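Local coordinates for diaminopimelate decarboxylase (Aquifex aeolicus, PDB 2P3E), which probably catalyses the pyridoxal 5'-phosphate-dependent decarboxylation of meso-2,6-diaminopimelate to L-lysine and carbon dioxide, at residues 104-109 against 125-130; 118-123 against 140-145; 130-135 against 184-189; 152-157 against 174-179; 195-200 against 235-240. All blocks are in the same frame, centred on the assembly; numbering follows the deposited sequence.

Contact 1 of 5, residues 104-109 against 125-130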
# COMPACT_ATOMS: atom_id res chain seq x y z
N ILE B 104 21.71 4.75 16.69
CA ILE B 104 20.29 4.51 16.38
C ILE B 104 19.37 5.31 17.30
O ILE B 104 19.53 5.28 18.53
CB ILE B 104 19.96 2.99 16.45
CG1 ILE B 104 20.80 2.22 15.43
CG2 ILE B 104 18.41 2.73 16.34
CD1 ILE B 104 20.55 0.71 15.41
N VAL B 105 18.43 6.05 16.69
CA VAL B 105 17.40 6.77 17.43
C VAL B 105 16.00 6.26 17.01
O VAL B 105 15.78 5.92 15.85
CB VAL B 105 17.51 8.32 17.24
CG1 VAL B 105 18.85 8.85 17.80
CG2 VAL B 105 17.35 8.72 15.76
N TYR B 106 15.08 6.21 17.96
CA TYR B 106 13.81 5.53 17.73
C TYR B 106 12.66 6.51 17.92
O TYR B 106 12.40 6.95 19.05
CB TYR B 106 13.69 4.33 18.69
CG TYR B 106 12.55 3.31 18.46
CD1 TYR B 106 12.57 2.07 19.11
CD2 TYR B 106 11.49 3.56 17.60
CE1 TYR B 106 11.55 1.13 18.94
CE2 TYR B 106 10.46 2.61 17.41
CZ TYR B 106 10.50 1.40 18.09
OH TYR B 106 9.49 0.45 17.91
N ALA B 107 11.98 6.86 16.83
CA ALA B 107 10.86 7.80 16.88
C ALA B 107 9.50 7.13 16.66
O ALA B 107 9.40 5.92 16.52
CB ALA B 107 11.05 8.91 15.89
N GLY B 108 8.46 7.94 16.64
CA GLY B 108 7.12 7.48 16.28
C GLY B 108 6.34 6.88 17.43
O GLY B 108 6.86 6.70 18.54
N VAL B 109 5.07 6.60 17.15
CA VAL B 109 4.16 6.00 18.11
C VAL B 109 4.07 4.48 17.84
O VAL B 109 3.25 3.78 18.46
CB VAL B 109 2.75 6.65 18.04
CG1 VAL B 109 2.82 8.13 18.39
CG2 VAL B 109 2.11 6.46 16.66
N LEU B 125 20.81 4.75 21.10
CA LEU B 125 21.27 6.07 21.54
C LEU B 125 20.18 6.81 22.32
O LEU B 125 20.42 7.32 23.43
CB LEU B 125 21.76 6.91 20.35
CG LEU B 125 22.36 8.29 20.65
CD1 LEU B 125 23.60 8.20 21.58
CD2 LEU B 125 22.71 9.00 19.35
N MET B 126 18.97 6.83 21.76
CA MET B 126 17.92 7.66 22.28
C MET B 126 16.54 7.25 21.76
O MET B 126 16.38 7.00 20.56
CB MET B 126 18.22 9.10 21.84
CG MET B 126 17.41 10.19 22.46
SD MET B 126 18.27 11.73 22.16
CE MET B 126 17.76 12.21 20.50
N PHE B 127 15.57 7.20 22.67
CA PHE B 127 14.15 7.15 22.32
C PHE B 127 13.59 8.57 22.20
O PHE B 127 13.69 9.39 23.15
CB PHE B 127 13.35 6.41 23.39
CG PHE B 127 13.66 4.94 23.47
CD1 PHE B 127 12.90 4.02 22.75
CD2 PHE B 127 14.73 4.49 24.24
CE1 PHE B 127 13.20 2.65 22.82
CE2 PHE B 127 15.04 3.12 24.32
CZ PHE B 127 14.27 2.21 23.62
N ASN B 128 13.02 8.88 21.04
CA ASN B 128 12.27 10.13 20.86
C ASN B 128 10.81 9.88 21.21
O ASN B 128 10.04 9.30 20.44
CB ASN B 128 12.45 10.70 19.44
CG ASN B 128 13.88 11.13 19.18
OD1 ASN B 128 14.54 11.69 20.07
ND2 ASN B 128 14.37 10.88 17.98
N VAL B 129 10.46 10.34 22.41
CA VAL B 129 9.24 9.97 23.07
C VAL B 129 8.07 10.83 22.61
O VAL B 129 8.16 12.06 22.52
CB VAL B 129 9.40 9.96 24.63
CG1 VAL B 129 8.09 9.70 25.30
CG2 VAL B 129 10.40 8.88 25.06
N GLU B 130 6.96 10.13 22.35
CA GLU B 130 5.76 10.68 21.74
C GLU B 130 4.59 10.85 22.72
O GLU B 130 3.60 11.51 22.37
CB GLU B 130 5.34 9.77 20.57
CG GLU B 130 6.30 9.80 19.38
CD GLU B 130 6.22 11.08 18.56
OE1 GLU B 130 5.34 11.94 18.82
OE2 GLU B 130 7.04 11.21 17.63
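Glu130 folds back against Gly108 and Val109. CB lies 3.7 Å from Val109 CG1, the two side chains crossing at about a right angle. With CG anti to its own carbonyl carbon (chi1 -68°), Glu130 sets CG beside the backbone of the loop, 3.3 Å from Gly108 O. The chain then bends at chi2, -74°, which carries OE1 away from the loop while OE2 stays 3.7 Å from Gly108 N, no hydrogen bond; this buried N-H has no partner in the model. The carboxylate oxygens are used outside the two segments: OE2 in a salt bridge with Arg154 NH1, OE1 as acceptor for Gly177 N. Cutting the residue back to an alanine here would probably leave Arg154 without this counter-charge and Gly177 N without its acceptor.

Upstream the two segments pair as parallel strands. Tyr106 bonds through both its backbone groups, N to Met126 O at 3.0 Å and O from Asn128 N at 2.8 Å, which fixes the register. Its ring and that of Phe127 share one face of the sheet; their planes, 30° apart, are slid past each other so that the rings barely overlap, centroids 5.9 Å apart and Tyr106 CD1 3.8 Å from Phe127 CE1. Val105 and Met126 lie side by side on the other face. This is the strand pair of the beta-alpha-beta unit 104-106, 113-121, 126-129 of the barrel: the two aromatic rings face helix 113-121, whereas Val105 and Met126 meet Asp240 of strand 238-240, with Val105 also touching Glu279, a cofactor-binding residue by similarity.

Contact 2 of 5, residues 118-123 against 140-145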
# COMPACT_ATOMS: atom_id res chain seq x y z
N ASP B 118 13.15 -4.78 22.93
CA ASP B 118 14.28 -5.01 22.04
C ASP B 118 15.20 -3.80 21.93
O ASP B 118 16.43 -3.94 21.93
CB ASP B 118 13.78 -5.44 20.66
CG ASP B 118 13.21 -6.85 20.65
OD1 ASP B 118 13.28 -7.56 21.69
OD2 ASP B 118 12.70 -7.26 19.60
N ALA B 119 14.61 -2.61 21.81
CA ALA B 119 15.41 -1.40 21.66
C ALA B 119 16.14 -1.03 22.96
O ALA B 119 17.28 -0.63 22.93
CB ALA B 119 14.53 -0.23 21.18
N VAL B 120 15.46 -1.17 24.09
CA VAL B 120 16.10 -0.90 25.40
C VAL B 120 17.27 -1.87 25.57
O VAL B 120 18.38 -1.46 25.86
CB VAL B 120 15.09 -0.99 26.57
CG1 VAL B 120 15.80 -0.99 27.93
CG2 VAL B 120 14.11 0.18 26.49
N ASP B 121 16.99 -3.15 25.35
CA ASP B 121 18.02 -4.20 25.38
C ASP B 121 19.20 -3.94 24.44
O ASP B 121 20.36 -4.22 24.79
CB ASP B 121 17.39 -5.56 25.08
CG ASP B 121 18.07 -6.67 25.83
OD1 ASP B 121 18.98 -7.29 25.24
OD2 ASP B 121 17.72 -6.91 27.00
N SER B 122 18.90 -3.39 23.25
CA SER B 122 19.93 -3.06 22.29
C SER B 122 20.75 -1.84 22.71
O SER B 122 21.75 -1.54 22.07
CB SER B 122 19.33 -2.84 20.90
OG SER B 122 18.71 -4.03 20.42
N GLU B 123 20.33 -1.15 23.77
CA GLU B 123 21.01 0.08 24.23
C GLU B 123 21.14 1.14 23.11
O GLU B 123 22.22 1.66 22.84
CB GLU B 123 22.38 -0.26 24.85
CG GLU B 123 22.29 -1.12 26.11
CD GLU B 123 21.97 -0.33 27.40
OE1 GLU B 123 21.70 0.90 27.36
OE2 GLU B 123 21.99 -0.95 28.47
N GLU B 140 9.07 1.35 32.95
CA GLU B 140 8.72 0.01 33.46
C GLU B 140 9.58 -1.07 32.82
O GLU B 140 10.14 -1.93 33.52
CB GLU B 140 7.22 -0.27 33.29
CG GLU B 140 6.75 -1.62 33.88
CD GLU B 140 5.27 -1.62 34.25
OE1 GLU B 140 4.46 -0.93 33.57
N ILE B 141 9.70 -1.01 31.49
CA ILE B 141 10.50 -1.95 30.69
C ILE B 141 12.00 -1.90 31.00
O ILE B 141 12.64 -2.95 31.14
CB ILE B 141 10.28 -1.75 29.17
CG1 ILE B 141 8.87 -2.24 28.77
CG2 ILE B 141 11.37 -2.45 28.37
CD1 ILE B 141 8.36 -1.73 27.43
N ALA B 142 12.54 -0.68 31.11
CA ALA B 142 13.95 -0.49 31.44
C ALA B 142 14.27 -1.09 32.82
O ALA B 142 15.22 -1.86 32.95
CB ALA B 142 14.34 0.99 31.38
N GLY B 143 13.46 -0.76 33.82
CA GLY B 143 13.54 -1.38 35.14
C GLY B 143 13.61 -2.90 35.10
O GLY B 143 14.48 -3.51 35.71
N LYS B 144 12.70 -3.51 34.33
CA LYS B 144 12.61 -4.97 34.20
C LYS B 144 13.87 -5.59 33.59
O LYS B 144 14.20 -6.75 33.87
CB LYS B 144 11.38 -5.37 33.39
CG LYS B 144 10.07 -5.29 34.15
N LEU B 145 14.58 -4.82 32.78
CA LEU B 145 15.80 -5.30 32.12
C LEU B 145 17.06 -4.93 32.91
O LEU B 145 18.17 -5.28 32.52
CB LEU B 145 15.88 -4.76 30.68
CG LEU B 145 15.11 -5.43 29.53
CD1 LEU B 145 13.62 -5.61 29.83
CD2 LEU B 145 15.29 -4.65 28.22
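On the helix whose Val120 and Asp121 meet Leu145, the carbonyl oxygen of Asp118 is gripped by one residue twice. Ser122 OG donates to Asp118 O at 2.7 Å and Ser122 N does so at 2.9 Å, reaching the oxygen from opposite faces of its carbonyl plane. The serine hydroxyl also bonds Lys95 NZ, and immediately afterwards Glu123, with positive phi, closes the helix in a Schellman motif.

Across the contact there is no hydrogen bond. Val120 carries it with both branches. CG1, anti to the backbone N (chi1 168°), reaches Leu145 CD2 at 3.7 Å and lies near the methyl of Ala142, while CG2 meets Ile141 CG2 at 4.2 Å. Leu145 approaches Val120 obliquely but Asp121 at about a right angle, and its CD2 is also 3.5 Å from Asp121 OD2, a methyl beside an oxygen of an exposed side chain. Helices 113-121 and 132-145 are joined in this way on the outside of the barrel, with Phe127 of the sheet touching Val120 beneath them.

Since every link between the segments is van der Waals in kind, the pairing rests on the fit of Val120 among Ile141, Ala142 and Leu145, and the double grip on Asp118 O serves its own helix end.

Contact 3 of 5, residues 130-135 against 184-189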
# COMPACT_ATOMS: atom_id res chain seq x y z
N GLU B 130 6.96 10.13 22.35
CA GLU B 130 5.76 10.68 21.74
C GLU B 130 4.59 10.85 22.72
O GLU B 130 3.60 11.51 22.37
CB GLU B 130 5.34 9.77 20.57
CG GLU B 130 6.30 9.80 19.38
CD GLU B 130 6.22 11.08 18.56
OE1 GLU B 130 5.34 11.94 18.82
OE2 GLU B 130 7.04 11.21 17.63
N SER B 131 4.69 10.28 23.93
CA SER B 131 3.65 10.47 24.95
C SER B 131 4.16 10.25 26.37
O SER B 131 5.20 9.63 26.60
CB SER B 131 2.44 9.55 24.69
OG SER B 131 2.84 8.19 24.80
N ARG B 132 3.40 10.77 27.33
CA ARG B 132 3.70 10.55 28.74
C ARG B 132 3.51 9.09 29.17
O ARG B 132 4.25 8.58 30.00
CB ARG B 132 2.82 11.45 29.60
CG ARG B 132 3.24 11.44 31.06
CD ARG B 132 2.52 12.51 31.85
NE ARG B 132 3.01 13.86 31.54
CZ ARG B 132 2.85 14.91 32.34
NH1 ARG B 132 2.21 14.77 33.50
NH2 ARG B 132 3.33 16.09 31.99
N GLN B 133 2.49 8.44 28.62
CA GLN B 133 2.28 7.02 28.90
C GLN B 133 3.48 6.19 28.43
O GLN B 133 3.92 5.27 29.12
CB GLN B 133 0.96 6.54 28.31
CG GLN B 133 0.57 5.15 28.77
CD GLN B 133 -0.85 4.78 28.42
OE1 GLN B 133 -1.47 5.35 27.52
NE2 GLN B 133 -1.39 3.81 29.16
N GLU B 134 4.02 6.56 27.27
CA GLU B 134 5.25 5.97 26.74
C GLU B 134 6.43 6.13 27.71
O GLU B 134 7.22 5.22 27.86
CB GLU B 134 5.60 6.52 25.35
CG GLU B 134 6.88 5.93 24.73
CD GLU B 134 7.30 6.58 23.42
OE1 GLU B 134 6.46 7.26 22.79
OE2 GLU B 134 8.49 6.44 23.02
N LEU B 135 6.55 7.30 28.35
CA LEU B 135 7.54 7.48 29.42
C LEU B 135 7.41 6.41 30.53
O LEU B 135 8.40 5.80 30.90
CB LEU B 135 7.44 8.90 30.02
CG LEU B 135 7.83 10.09 29.12
CD1 LEU B 135 7.40 11.41 29.76
CD2 LEU B 135 9.31 10.09 28.87
N GLN B 184 8.24 21.18 28.82
CA GLN B 184 9.03 21.28 30.04
C GLN B 184 8.39 20.48 31.18
O GLN B 184 9.09 19.91 32.02
CB GLN B 184 9.25 22.74 30.42
CG GLN B 184 10.61 22.99 31.05
CD GLN B 184 11.00 24.44 31.04
OE1 GLN B 184 11.08 25.07 32.10
NE2 GLN B 184 11.25 25.00 29.86
N LYS B 185 7.05 20.45 31.19
CA LYS B 185 6.28 19.63 32.14
C LYS B 185 6.54 18.14 31.98
O LYS B 185 6.59 17.40 32.96
CB LYS B 185 4.77 19.92 32.02
CG LYS B 185 4.33 21.22 32.70
CD LYS B 185 2.81 21.37 32.68
CE LYS B 185 2.32 22.17 31.47
NZ LYS B 185 0.84 22.34 31.50
N GLU B 186 6.69 17.69 30.73
CA GLU B 186 7.07 16.31 30.49
C GLU B 186 8.51 15.99 30.90
O GLU B 186 8.78 14.88 31.32
CB GLU B 186 6.81 15.90 29.02
CG GLU B 186 5.37 15.48 28.78
CD GLU B 186 5.14 14.93 27.39
OE1 GLU B 186 5.86 13.99 26.97
OE2 GLU B 186 4.23 15.44 26.71
N TYR B 187 9.42 16.95 30.74
CA TYR B 187 10.81 16.77 31.17
C TYR B 187 10.90 16.67 32.69
O TYR B 187 11.64 15.84 33.24
CB TYR B 187 11.70 17.91 30.65
CG TYR B 187 12.20 17.66 29.24
CD1 TYR B 187 11.56 18.24 28.14
CD2 TYR B 187 13.28 16.82 29.01
CE1 TYR B 187 12.00 17.99 26.85
CE2 TYR B 187 13.74 16.57 27.72
CZ TYR B 187 13.09 17.15 26.64
OH TYR B 187 13.54 16.90 25.37
N GLU B 188 10.11 17.51 33.37
CA GLU B 188 10.00 17.45 34.83
C GLU B 188 9.44 16.11 35.30
O GLU B 188 9.97 15.50 36.23
CB GLU B 188 9.17 18.62 35.36
CG GLU B 188 9.89 19.98 35.28
CD GLU B 188 11.15 20.06 36.16
OE1 GLU B 188 11.31 19.19 37.05
OE2 GLU B 188 11.97 21.00 35.96
N TYR B 189 8.40 15.63 34.63
CA TYR B 189 7.80 14.34 34.91
C TYR B 189 8.80 13.21 34.70
O TYR B 189 8.97 12.34 35.57
CB TYR B 189 6.53 14.13 34.06
CG TYR B 189 5.84 12.82 34.36
CD1 TYR B 189 4.95 12.70 35.43
CD2 TYR B 189 6.09 11.67 33.58
CE1 TYR B 189 4.33 11.49 35.72
CE2 TYR B 189 5.47 10.47 33.85
CZ TYR B 189 4.60 10.38 34.94
OH TYR B 189 3.98 9.19 35.23
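The Tyr189 ring and the Arg132 guanidinium lie flat on each other, their planes 11° apart and their centres 4.7 Å apart. Over the same ring face sits the aliphatic part of the arginine: CD is 4.0 Å from the Tyr189 centroid and only 7° off the ring normal, a CH-pi contact, while CG approaches Tyr189 CE2 at 3.7 Å. A bend at chi3 (-73°) carries the guanidinium back toward the tyrosine CB, placing NH1 3.9 Å from Tyr189 CD1. At the guanidinium edge, near its plane, is Glu186 CG; at the ring edge is Leu135, its CD1 4.0 Å from Tyr189 CD2.

These side chains join two helices on the outside of the beta/alpha barrel, 132-145 and 183-191. The first begins at Ser131, the N-cap, whose OG accepts from Glu134 N at 3.2 Å. The carboxylate of Glu134 reaches back past the cap, OE1 taking the N-H of Glu130 at 2.9 Å from above the carboxylate plane.

Tyr189 is tied at its far end as well, OH bonding to Asp136 OD1. Were it an alanine here, the guanidinium of Arg132 would probably be set free to turn and Asp136 would lose its hydroxyl mate. Deeper in, Leu135 continues onto Ile151 and Ile153 of the sheet, and on the far side of helix 132-145 Gln133 OE1 accepts from the backbone N of Leu298 of the second subunit.

Contact 4 of 5, residues 152-157 against 174-179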
# COMPACT_ATOMS: atom_id res chain seq x y z
N ALA B 152 14.58 11.51 24.70
CA ALA B 152 14.30 12.89 24.33
C ALA B 152 12.80 13.01 24.25
O ALA B 152 12.10 12.04 23.97
CB ALA B 152 14.91 13.20 22.98
N ILE B 153 12.28 14.22 24.46
CA ILE B 153 10.86 14.47 24.19
C ILE B 153 10.75 15.04 22.77
O ILE B 153 11.51 15.95 22.40
CB ILE B 153 10.21 15.45 25.23
CG1 ILE B 153 10.29 14.88 26.67
CG2 ILE B 153 8.74 15.77 24.86
CD1 ILE B 153 9.68 13.53 26.84
N ARG B 154 9.80 14.51 21.99
CA ARG B 154 9.50 15.12 20.71
C ARG B 154 8.65 16.37 20.90
O ARG B 154 7.51 16.28 21.38
CB ARG B 154 8.77 14.17 19.75
CG ARG B 154 8.66 14.86 18.38
CD ARG B 154 7.80 14.11 17.43
NE ARG B 154 7.63 14.80 16.14
CZ ARG B 154 7.33 14.17 15.01
NH1 ARG B 154 7.17 12.85 15.01
NH2 ARG B 154 7.18 14.85 13.88
N VAL B 155 9.20 17.51 20.52
CA VAL B 155 8.53 18.80 20.69
C VAL B 155 8.09 19.36 19.35
O VAL B 155 8.78 19.18 18.34
CB VAL B 155 9.41 19.82 21.50
CG1 VAL B 155 9.89 19.20 22.83
CG2 VAL B 155 10.60 20.31 20.71
N ASN B 156 6.90 19.99 19.35
CA ASN B 156 6.35 20.69 18.20
C ASN B 156 6.56 22.19 18.39
O ASN B 156 5.84 22.82 19.16
CB ASN B 156 4.85 20.42 18.07
CG ASN B 156 4.52 18.96 17.88
OD1 ASN B 156 5.37 18.16 17.44
ND2 ASN B 156 3.29 18.59 18.20
N PRO B 157 7.57 22.76 17.70
CA PRO B 157 7.79 24.20 17.85
C PRO B 157 6.66 25.01 17.19
O PRO B 157 6.12 24.57 16.16
CB PRO B 157 9.10 24.44 17.08
CG PRO B 157 9.70 23.07 16.85
CD PRO B 157 8.53 22.14 16.77
N SER B 174 -2.03 16.59 14.31
CA SER B 174 -1.43 15.27 14.10
C SER B 174 -1.24 14.56 15.42
O SER B 174 -1.31 15.18 16.48
CB SER B 174 -0.08 15.40 13.38
OG SER B 174 1.00 15.42 14.30
N LYS B 175 -0.95 13.25 15.34
CA LYS B 175 -0.73 12.41 16.52
C LYS B 175 0.66 12.61 17.14
O LYS B 175 0.96 12.06 18.21
CB LYS B 175 -0.93 10.93 16.17
CG LYS B 175 0.01 10.40 15.06
CD LYS B 175 -0.32 8.96 14.68
CE LYS B 175 0.58 8.45 13.55
NZ LYS B 175 0.11 7.13 13.01
N PHE B 176 1.51 13.39 16.47
CA PHE B 176 2.92 13.48 16.88
C PHE B 176 3.27 14.68 17.78
O PHE B 176 2.71 15.78 17.63
CB PHE B 176 3.84 13.49 15.65
CG PHE B 176 3.71 12.28 14.76
CD1 PHE B 176 4.20 11.04 15.18
CD2 PHE B 176 3.12 12.38 13.51
CE1 PHE B 176 4.09 9.92 14.36
CE2 PHE B 176 3.01 11.27 12.69
CZ PHE B 176 3.51 10.03 13.11
N GLY B 177 4.21 14.44 18.68
CA GLY B 177 4.85 15.49 19.47
C GLY B 177 4.00 16.08 20.58
O GLY B 177 2.85 15.66 20.81
N VAL B 178 4.58 17.03 21.29
CA VAL B 178 3.86 17.81 22.28
C VAL B 178 4.22 19.26 22.02
O VAL B 178 5.36 19.58 21.66
CB VAL B 178 4.18 17.35 23.75
CG1 VAL B 178 5.65 17.59 24.12
CG2 VAL B 178 3.28 18.05 24.75
N ASP B 179 3.24 20.14 22.18
CA ASP B 179 3.45 21.58 22.16
C ASP B 179 4.69 21.89 22.96
O ASP B 179 4.81 21.51 24.13
CB ASP B 179 2.24 22.30 22.77
CG ASP B 179 2.28 23.81 22.56
OD1 ASP B 179 3.34 24.37 22.16
OD2 ASP B 179 1.24 24.45 22.82
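Arg154 stretches its extended chain past Gly177 until its guanidinium meets Phe176 obliquely, the guanidinium and ring planes 23° apart. Phe176 CB lies over one guanidinium face toward its rim, 3.5 Å from Arg154 NH1, and ring atoms CG and CD1 approach NH1 equally closely.

Asn156 is turned quite differently. Its amide reaches across to the 174-179 backbone, where ND2 donates to Phe176 O at 2.9 Å, almost straight (170° at the hydrogen) and with the oxygen 3° out of the amide plane. Asn156 OD1 lies 3.4 Å from Gly177 CA; a side chain on that residue would run into this oxygen. Beyond, the chains pair as parallel strands: Val178 N donates to Arg154 O at 3.0 Å and Asn156 N to Val178 O at 2.8 Å. Val178 CG1 meets Ile153 CG2 at 3.7 Å.

Arg154 NH1 pairs with Glu130 OE2 and NH2 with His204 O; its side chain is about 7 Å from that of Lys65, by similarity the lysine that carries the cofactor, though none is attached here. The buried charge is thus met by a carboxylate and a carbonyl, while the amide of Asn156 and Lys301 NZ of the second subunit share one carbonyl oxygen.

Contact 5 of 5, residues 195-200 against 235-240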
# COMPACT_ATOMS: atom_id res chain seq x y z
N ASN B 195 14.41 4.81 35.94
CA ASN B 195 15.05 4.00 34.88
C ASN B 195 15.25 4.71 33.54
O ASN B 195 15.71 4.10 32.57
CB ASN B 195 14.26 2.69 34.67
CG ASN B 195 13.97 1.98 35.97
OD1 ASN B 195 14.88 1.74 36.76
ND2 ASN B 195 12.71 1.67 36.22
N LEU B 196 14.89 5.99 33.49
CA LEU B 196 15.09 6.80 32.29
C LEU B 196 16.24 7.75 32.51
O LEU B 196 16.44 8.25 33.62
CB LEU B 196 13.85 7.62 31.95
CG LEU B 196 12.53 6.89 31.74
CD1 LEU B 196 11.49 7.90 31.32
CD2 LEU B 196 12.69 5.74 30.73
N GLU B 197 16.98 8.00 31.45
CA GLU B 197 18.02 9.00 31.47
C GLU B 197 17.68 10.04 30.39
O GLU B 197 17.72 9.73 29.18
CB GLU B 197 19.35 8.33 31.18
CG GLU B 197 20.54 9.26 31.27
CD GLU B 197 21.83 8.58 30.86
OE1 GLU B 197 21.84 7.32 30.78
OE2 GLU B 197 22.83 9.30 30.62
N ILE B 198 17.37 11.25 30.83
CA ILE B 198 17.06 12.36 29.91
C ILE B 198 18.32 12.89 29.26
O ILE B 198 19.19 13.44 29.94
CB ILE B 198 16.36 13.51 30.67
CG1 ILE B 198 15.04 13.02 31.25
CG2 ILE B 198 16.18 14.73 29.74
CD1 ILE B 198 14.44 13.96 32.31
N VAL B 199 18.43 12.72 27.94
CA VAL B 199 19.65 13.10 27.20
C VAL B 199 19.42 14.02 26.00
O VAL B 199 20.38 14.55 25.42
CB VAL B 199 20.47 11.87 26.69
CG1 VAL B 199 20.94 10.97 27.87
CG2 VAL B 199 19.69 11.06 25.66
N GLY B 200 18.17 14.21 25.60
CA GLY B 200 17.92 14.94 24.37
C GLY B 200 16.66 15.75 24.26
O GLY B 200 15.80 15.73 25.13
N ASP B 235 20.92 17.60 31.73
CA ASP B 235 22.09 17.41 30.90
C ASP B 235 21.66 16.98 29.50
O ASP B 235 21.55 15.79 29.21
CB ASP B 235 23.04 16.37 31.53
CG ASP B 235 24.34 16.20 30.74
OD1 ASP B 235 24.66 17.04 29.87
OD2 ASP B 235 25.06 15.21 30.99
N ILE B 236 21.41 17.96 28.64
CA ILE B 236 20.97 17.70 27.28
C ILE B 236 22.19 17.52 26.39
O ILE B 236 22.84 18.50 25.98
CB ILE B 236 20.00 18.82 26.75
CG1 ILE B 236 18.81 19.06 27.70
CG2 ILE B 236 19.49 18.51 25.33
CD1 ILE B 236 17.95 17.81 28.06
N LYS B 237 22.50 16.25 26.11
CA LYS B 237 23.65 15.88 25.30
C LYS B 237 23.38 15.99 23.79
O LYS B 237 24.30 16.25 23.02
CB LYS B 237 24.11 14.46 25.64
CG LYS B 237 24.53 14.26 27.08
CD LYS B 237 24.71 12.75 27.35
CE LYS B 237 25.06 12.47 28.82
NZ LYS B 237 26.36 13.08 29.22
N TYR B 238 22.11 15.79 23.39
CA TYR B 238 21.72 15.71 21.96
C TYR B 238 20.54 16.62 21.59
O TYR B 238 19.56 16.71 22.32
CB TYR B 238 21.37 14.27 21.54
CG TYR B 238 22.43 13.29 21.97
CD1 TYR B 238 23.63 13.17 21.26
CD2 TYR B 238 22.23 12.49 23.08
CE1 TYR B 238 24.63 12.27 21.68
CE2 TYR B 238 23.21 11.59 23.50
CZ TYR B 238 24.40 11.50 22.81
OH TYR B 238 25.36 10.61 23.26
N LEU B 239 20.68 17.27 20.45
CA LEU B 239 19.59 18.01 19.85
C LEU B 239 19.36 17.41 18.48
O LEU B 239 20.15 17.61 17.56
CB LEU B 239 19.92 19.50 19.72
CG LEU B 239 20.14 20.26 21.03
CD1 LEU B 239 20.45 21.73 20.73
CD2 LEU B 239 18.94 20.13 21.98
N ASP B 240 18.28 16.65 18.38
CA ASP B 240 17.91 15.97 17.16
C ASP B 240 16.88 16.86 16.44
O ASP B 240 15.73 16.95 16.85
CB ASP B 240 17.33 14.58 17.51
CG ASP B 240 17.00 13.74 16.30
OD1 ASP B 240 16.82 14.29 15.19
OD2 ASP B 240 16.91 12.50 16.46
O HOH W 1 19.45 15.21 31.99
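The beta-alpha-beta unit made by strand 196-202, helix 214-231 and strand 238-240 closes here, where Val199 and Gly200 meet Ile236, Lys237 and Tyr238 in the parallel sheet of the barrel. Val199 O is the polar centre. Tyr238 N donates to Val199 O at 2.9 Å. A second bond, from Lys237 N to Val199 O at 2.8 Å, is weak, the angle at the hydrogen being only 125°. The backbone of Val199 departs from an extended strand (psi -11°), and one residue on Gly200 CA passes 3.2 Å from Tyr238 O in a CA-H...O contact.

Val199 and Tyr238 point the same way, side by side: the methyl CG2 comes to the ring edge, in its plane, 3.9 Å from Tyr238 CD2, while Lys237 CB lies over one ring face, toward its rim. On the other side Ile198 CG2 and Ile236 CD1 touch at 3.9 Å.

Ahead of strand 238-240 the two chains no longer bond directly. Ile198 O and the carbonyl oxygen of Asp235 are two acceptors that cannot pair; instead a water donates to Ile198 O at 2.7 Å and accepts from Asp235 N at 2.8 Å. Lys237 bends at its last torsion to give NZ to Asp235 OD2 on the syn side, 34° out of the carboxylate plane, while Glu197 stays too distant for a salt bridge with it.

The bonding therefore changes along the contact, from direct backbone pairing at Tyr238 to a water bridge and a local ion pair at Asp235, consistent with solvent reaching the exposed Asp235 end of the contact.

In the fold
Contacts 1, 4 and 5 all lie in the parallel barrel sheet and are built on backbone pairing; contacts 2 and 3 join helices outside it and have no hydrogen bond between their segments. Contacts 1 and 4 are buried and closest to the cofactor region, their polar groups meeting directly through Glu130 with Gly177. Contact 2 is also buried, though away from the annotated sites. Contact 3 is partly buried, with an exposed arginine, and contact 5 is partly buried too, using water at its outer end. Helix 132-145 serves both helix contacts. Contact 4 is nested within the loop that contact 3 closes. Contacts 1, 3 and 4 also touch the second subunit, whereas 2 and 5 do not.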